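Local coordinates for protein geobacter metallireducens SMUG1 (Geobacter metallireducens, PDB 5H9I) that is a SMUG1 protein of the uracil-DNA glycosylase superfamily and holds xanthine in a pocket of its alpha/beta fold, at residues G63-V77 with K100-G114. Sequence-based numbering, arbitrary orientation.
Sequences GPWGMAQTGVPFGEV and KRVDGFACRRSEVSG. With XAN (xanthine), chain B; BME (beta-mercaptoethanol), chain F.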
# COMPACT_ATOMS: atom_id res chain seq x y z
N GLY A 63 -7.33 -0.60 2.19
CA GLY A 63 -8.55 -0.70 2.97
C GLY A 63 -9.56 0.15 2.26
O GLY A 63 -9.29 1.14 1.55
N PRO A 64 -10.82 -0.26 2.42
CA PRO A 64 -11.90 0.50 1.77
C PRO A 64 -12.01 1.96 2.08
O PRO A 64 -12.53 2.74 1.24
CB PRO A 64 -13.18 -0.27 2.30
CG PRO A 64 -12.69 -0.83 3.59
CD PRO A 64 -11.31 -1.34 3.26
N TRP A 65 -11.55 2.43 3.25
CA TRP A 65 -11.72 3.78 3.66
C TRP A 65 -10.44 4.62 3.63
O TRP A 65 -10.47 5.80 3.90
CB TRP A 65 -12.36 3.91 5.09
CG TRP A 65 -13.46 2.92 5.39
CD1 TRP A 65 -13.51 2.00 6.42
CD2 TRP A 65 -14.60 2.67 4.59
NE1 TRP A 65 -14.62 1.21 6.29
CE2 TRP A 65 -15.33 1.65 5.20
CE3 TRP A 65 -15.11 3.30 3.48
CZ2 TRP A 65 -16.52 1.17 4.71
CZ3 TRP A 65 -16.32 2.79 2.94
CH2 TRP A 65 -16.98 1.74 3.61
N GLY A 66 -9.40 3.95 3.10
CA GLY A 66 -8.08 4.59 3.05
C GLY A 66 -7.62 4.74 1.61
O GLY A 66 -8.13 5.60 0.90
N MET A 67 -6.74 3.83 1.19
CA MET A 67 -6.19 3.94 -0.20
C MET A 67 -7.35 3.83 -1.26
O MET A 67 -7.26 4.41 -2.31
CB MET A 67 -5.11 2.91 -0.47
CG MET A 67 -4.63 3.03 -1.85
SD MET A 67 -3.06 2.20 -2.10
CE MET A 67 -2.78 2.37 -3.86
N ALA A 68 -8.41 3.06 -0.92
CA ALA A 68 -9.54 2.93 -1.93
C ALA A 68 -10.19 4.24 -2.11
O ALA A 68 -10.98 4.38 -3.10
CB ALA A 68 -10.49 1.87 -1.50
N GLN A 69 -10.07 5.22 -1.21
CA GLN A 69 -10.63 6.54 -1.26
C GLN A 69 -9.67 7.58 -1.77
O GLN A 69 -10.04 8.53 -2.50
CB GLN A 69 -11.22 7.02 0.06
CG GLN A 69 -12.18 6.05 0.72
CD GLN A 69 -13.56 5.97 0.02
OE1 GLN A 69 -13.99 6.98 -0.51
NE2 GLN A 69 -14.13 4.84 -0.01
N THR A 70 -8.38 7.49 -1.36
CA THR A 70 -7.46 8.60 -1.57
C THR A 70 -6.40 8.27 -2.58
O THR A 70 -5.63 9.19 -2.98
CB THR A 70 -6.79 8.94 -0.19
OG1 THR A 70 -6.01 7.84 0.23
CG2 THR A 70 -7.74 9.46 0.82
N GLY A 71 -6.14 7.01 -2.91
CA GLY A 71 -5.02 6.61 -3.77
C GLY A 71 -3.68 6.52 -3.05
O GLY A 71 -2.72 6.18 -3.75
N VAL A 72 -3.66 6.74 -1.75
CA VAL A 72 -2.43 6.71 -1.01
C VAL A 72 -2.36 5.55 -0.10
O VAL A 72 -3.39 5.27 0.56
CB VAL A 72 -2.30 7.98 -0.23
CG1 VAL A 72 -1.07 7.96 0.69
CG2 VAL A 72 -2.25 9.20 -1.15
N PRO A 73 -1.31 4.72 -0.07
CA PRO A 73 -1.24 3.58 0.88
C PRO A 73 -1.51 4.01 2.32
O PRO A 73 -1.07 5.05 2.78
CB PRO A 73 0.21 3.04 0.75
CG PRO A 73 0.70 3.66 -0.53
CD PRO A 73 -0.05 4.92 -0.80
N PHE A 74 -2.34 3.16 2.98
CA PHE A 74 -2.79 3.48 4.38
C PHE A 74 -3.37 4.87 4.48
O PHE A 74 -3.30 5.51 5.49
CB PHE A 74 -1.59 3.29 5.36
CG PHE A 74 -1.14 1.84 5.50
CD1 PHE A 74 -1.77 1.00 6.45
CD2 PHE A 74 -0.14 1.34 4.71
CE1 PHE A 74 -1.30 -0.27 6.60
CE2 PHE A 74 0.32 0.07 4.87
CZ PHE A 74 -0.27 -0.70 5.81
N GLY A 75 -4.00 5.34 3.39
CA GLY A 75 -4.26 6.73 3.20
C GLY A 75 -5.56 7.22 3.80
O GLY A 75 -6.49 7.58 3.08
N GLU A 76 -5.58 7.28 5.10
CA GLU A 76 -6.70 7.84 5.87
C GLU A 76 -6.89 9.27 5.32
O GLU A 76 -5.92 10.06 5.16
CB GLU A 76 -6.42 7.78 7.34
CG GLU A 76 -7.65 8.25 8.22
CD GLU A 76 -7.40 9.44 9.04
OE1 GLU A 76 -6.34 10.16 8.95
OE2 GLU A 76 -8.32 9.79 9.86
N VAL A 77 -8.14 9.72 5.15
CA VAL A 77 -8.40 10.96 4.47
C VAL A 77 -7.77 12.13 5.14
O VAL A 77 -7.09 12.95 4.49
CB VAL A 77 -9.96 11.15 4.22
CG1 VAL A 77 -10.23 12.51 3.63
CG2 VAL A 77 -10.46 10.02 3.36
N LYS A 100 -19.69 0.05 -0.21
CA LYS A 100 -18.20 0.38 -0.32
C LYS A 100 -18.04 1.50 -1.31
O LYS A 100 -17.32 1.37 -2.30
CB LYS A 100 -17.43 -0.84 -0.65
CG LYS A 100 -17.49 -1.95 0.36
CD LYS A 100 -16.79 -1.60 1.65
CE LYS A 100 -16.81 -2.67 2.73
NZ LYS A 100 -16.07 -3.87 2.34
N ARG A 101 -18.78 2.55 -1.18
CA ARG A 101 -18.75 3.67 -2.05
C ARG A 101 -17.39 4.44 -1.96
O ARG A 101 -16.82 4.49 -0.89
CB ARG A 101 -19.83 4.62 -1.67
CG ARG A 101 -21.24 4.02 -1.91
CD ARG A 101 -22.25 5.00 -1.36
NE ARG A 101 -22.26 6.27 -2.10
CZ ARG A 101 -21.96 7.49 -1.60
NH1 ARG A 101 -21.59 7.64 -0.33
NH2 ARG A 101 -22.05 8.55 -2.38
N VAL A 102 -17.01 4.96 -3.08
CA VAL A 102 -15.78 5.75 -3.21
C VAL A 102 -16.18 7.22 -3.28
O VAL A 102 -16.51 7.72 -4.36
CB VAL A 102 -14.93 5.30 -4.36
CG1 VAL A 102 -13.70 6.17 -4.55
CG2 VAL A 102 -14.53 3.87 -4.22
N ASP A 103 -16.23 7.85 -2.10
CA ASP A 103 -16.48 9.27 -1.99
C ASP A 103 -15.19 10.15 -2.09
O ASP A 103 -15.22 11.37 -2.10
CB ASP A 103 -17.23 9.62 -0.74
CG ASP A 103 -18.63 8.99 -0.70
OD1 ASP A 103 -19.14 8.72 -1.81
OD2 ASP A 103 -19.13 8.67 0.38
N GLY A 104 -14.05 9.48 -2.17
CA GLY A 104 -12.79 10.21 -2.29
C GLY A 104 -12.47 11.03 -1.06
O GLY A 104 -12.67 10.58 0.05
N PHE A 105 -11.99 12.23 -1.31
CA PHE A 105 -11.65 13.14 -0.23
C PHE A 105 -12.83 13.68 0.58
O PHE A 105 -12.64 14.29 1.60
CB PHE A 105 -10.68 14.17 -0.74
CG PHE A 105 -9.31 13.57 -1.05
CD1 PHE A 105 -9.01 13.04 -2.26
CD2 PHE A 105 -8.40 13.53 -0.06
CE1 PHE A 105 -7.75 12.45 -2.53
CE2 PHE A 105 -7.13 12.91 -0.29
CZ PHE A 105 -6.85 12.40 -1.52
N ALA A 106 -14.04 13.36 0.09
CA ALA A 106 -15.25 13.64 0.86
C ALA A 106 -15.62 12.49 1.76
O ALA A 106 -16.58 12.64 2.52
CB ALA A 106 -16.39 13.97 -0.09
N CYS A 107 -14.92 11.33 1.76
CA CYS A 107 -15.23 10.24 2.64
C CYS A 107 -15.02 10.71 4.07
O CYS A 107 -14.02 11.34 4.42
CB CYS A 107 -14.41 8.95 2.36
SG CYS A 107 -14.57 7.56 3.41
N ARG A 108 -16.04 10.40 4.83
CA ARG A 108 -16.13 10.73 6.24
C ARG A 108 -15.73 9.54 7.20
O ARG A 108 -15.77 9.78 8.38
CB ARG A 108 -17.60 11.18 6.52
N ARG A 109 -15.42 8.29 6.76
CA ARG A 109 -14.90 7.19 7.60
C ARG A 109 -13.38 7.48 7.73
O ARG A 109 -12.77 7.93 6.73
CB ARG A 109 -15.00 5.87 6.89
CG ARG A 109 -16.39 5.32 6.64
CD ARG A 109 -16.97 4.60 7.87
NE ARG A 109 -18.28 4.14 7.41
CZ ARG A 109 -19.40 4.88 7.40
NH1 ARG A 109 -20.52 4.36 6.93
NH2 ARG A 109 -19.42 6.13 7.89
N SER A 110 -12.90 7.39 8.95
CA SER A 110 -11.47 7.34 9.26
C SER A 110 -10.94 5.93 9.37
O SER A 110 -11.32 5.12 10.27
CB SER A 110 -11.13 8.11 10.50
OG SER A 110 -9.82 7.96 10.92
N GLU A 111 -10.00 5.55 8.58
CA GLU A 111 -9.39 4.27 8.71
C GLU A 111 -8.42 4.22 9.88
O GLU A 111 -7.46 5.02 9.89
CB GLU A 111 -8.60 3.90 7.43
CG GLU A 111 -8.00 2.51 7.52
CD GLU A 111 -7.01 2.25 6.40
OE1 GLU A 111 -5.80 2.25 6.60
OE2 GLU A 111 -7.51 2.00 5.24
N VAL A 112 -8.61 3.29 10.84
CA VAL A 112 -7.79 3.22 11.99
C VAL A 112 -6.33 2.89 11.65
O VAL A 112 -5.39 3.48 12.19
CB VAL A 112 -8.32 2.21 13.07
CG1 VAL A 112 -7.47 2.13 14.31
CG2 VAL A 112 -9.75 2.71 13.45
N SER A 113 -6.21 1.88 10.85
CA SER A 113 -4.89 1.37 10.45
C SER A 113 -4.00 2.46 9.91
O SER A 113 -2.90 2.73 10.45
CB SER A 113 -4.99 0.26 9.43
OG SER A 113 -5.53 -0.92 9.96
N GLY A 114 -4.49 3.18 8.93
CA GLY A 114 -3.66 4.27 8.33
C GLY A 114 -3.52 5.45 9.23
O GLY A 114 -2.50 6.16 9.32
N9 XAN B . -5.09 -0.41 5.64
C4 XAN B . -4.26 -0.52 4.63
N3 XAN B . -3.89 0.28 3.64
C2 XAN B . -3.04 -0.11 2.80
O2 XAN B . -2.76 0.61 1.88
N1 XAN B . -2.42 -1.30 2.89
C6 XAN B . -2.67 -2.16 3.83
O6 XAN B . -2.14 -3.28 3.89
C5 XAN B . -3.66 -1.82 4.75
N7 XAN B . -4.17 -2.43 5.81
C8 XAN B . -5.03 -1.58 6.34
C1 BME F . -13.31 13.94 -3.92
C2 BME F . -14.07 13.73 -5.21
O1 BME F . -12.02 13.39 -4.07
S2 BME F . -13.15 14.07 -6.62
O HOH W 1 -6.00 1.83 3.00
O HOH W 2 -14.60 1.03 -0.35
O HOH W 3 -10.14 7.47 5.93
O HOH W 4 -10.14 1.17 5.37
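The amide of Q69 grips the R101-G104 loop: bent at chi2 (-73°), its chain brings NE2 to R101 O (2.9 Å, N-H...O 163°), close to the amide plane, while the second N-H goes to P64 O within its own segment. OE1 receives two weak bonds, from the backbone N atoms of D103 and G104, and C107 packs its CB and SG against the same group. W65 is sandwiched: R109 CG lies over one face, 4.0 Å from the centroid of the five-membered ring, in a CH-pi contact, and P64 CB covers the opposite face. Toward the helix 112-125 the two segments form part of the xanthine pocket of this UDG-like fold. Xanthine lies over one face of the F74 ring, N1 offset toward its rim, and F74 N hydrogen-bonds to O2. E111 accepts from xanthine N9 at OE1 (2.9 Å); OE2 accepts hydrogen bonds from two waters, one of which also accepts from G63 N, M67 N and xanthine N3. S110 OG donates to E76 OE2 (2.6 Å) on the anti side of the carboxylate, 25° out of its plane, and E76 OE1 caps V79 N. T70 CG2 sits over the face of F105.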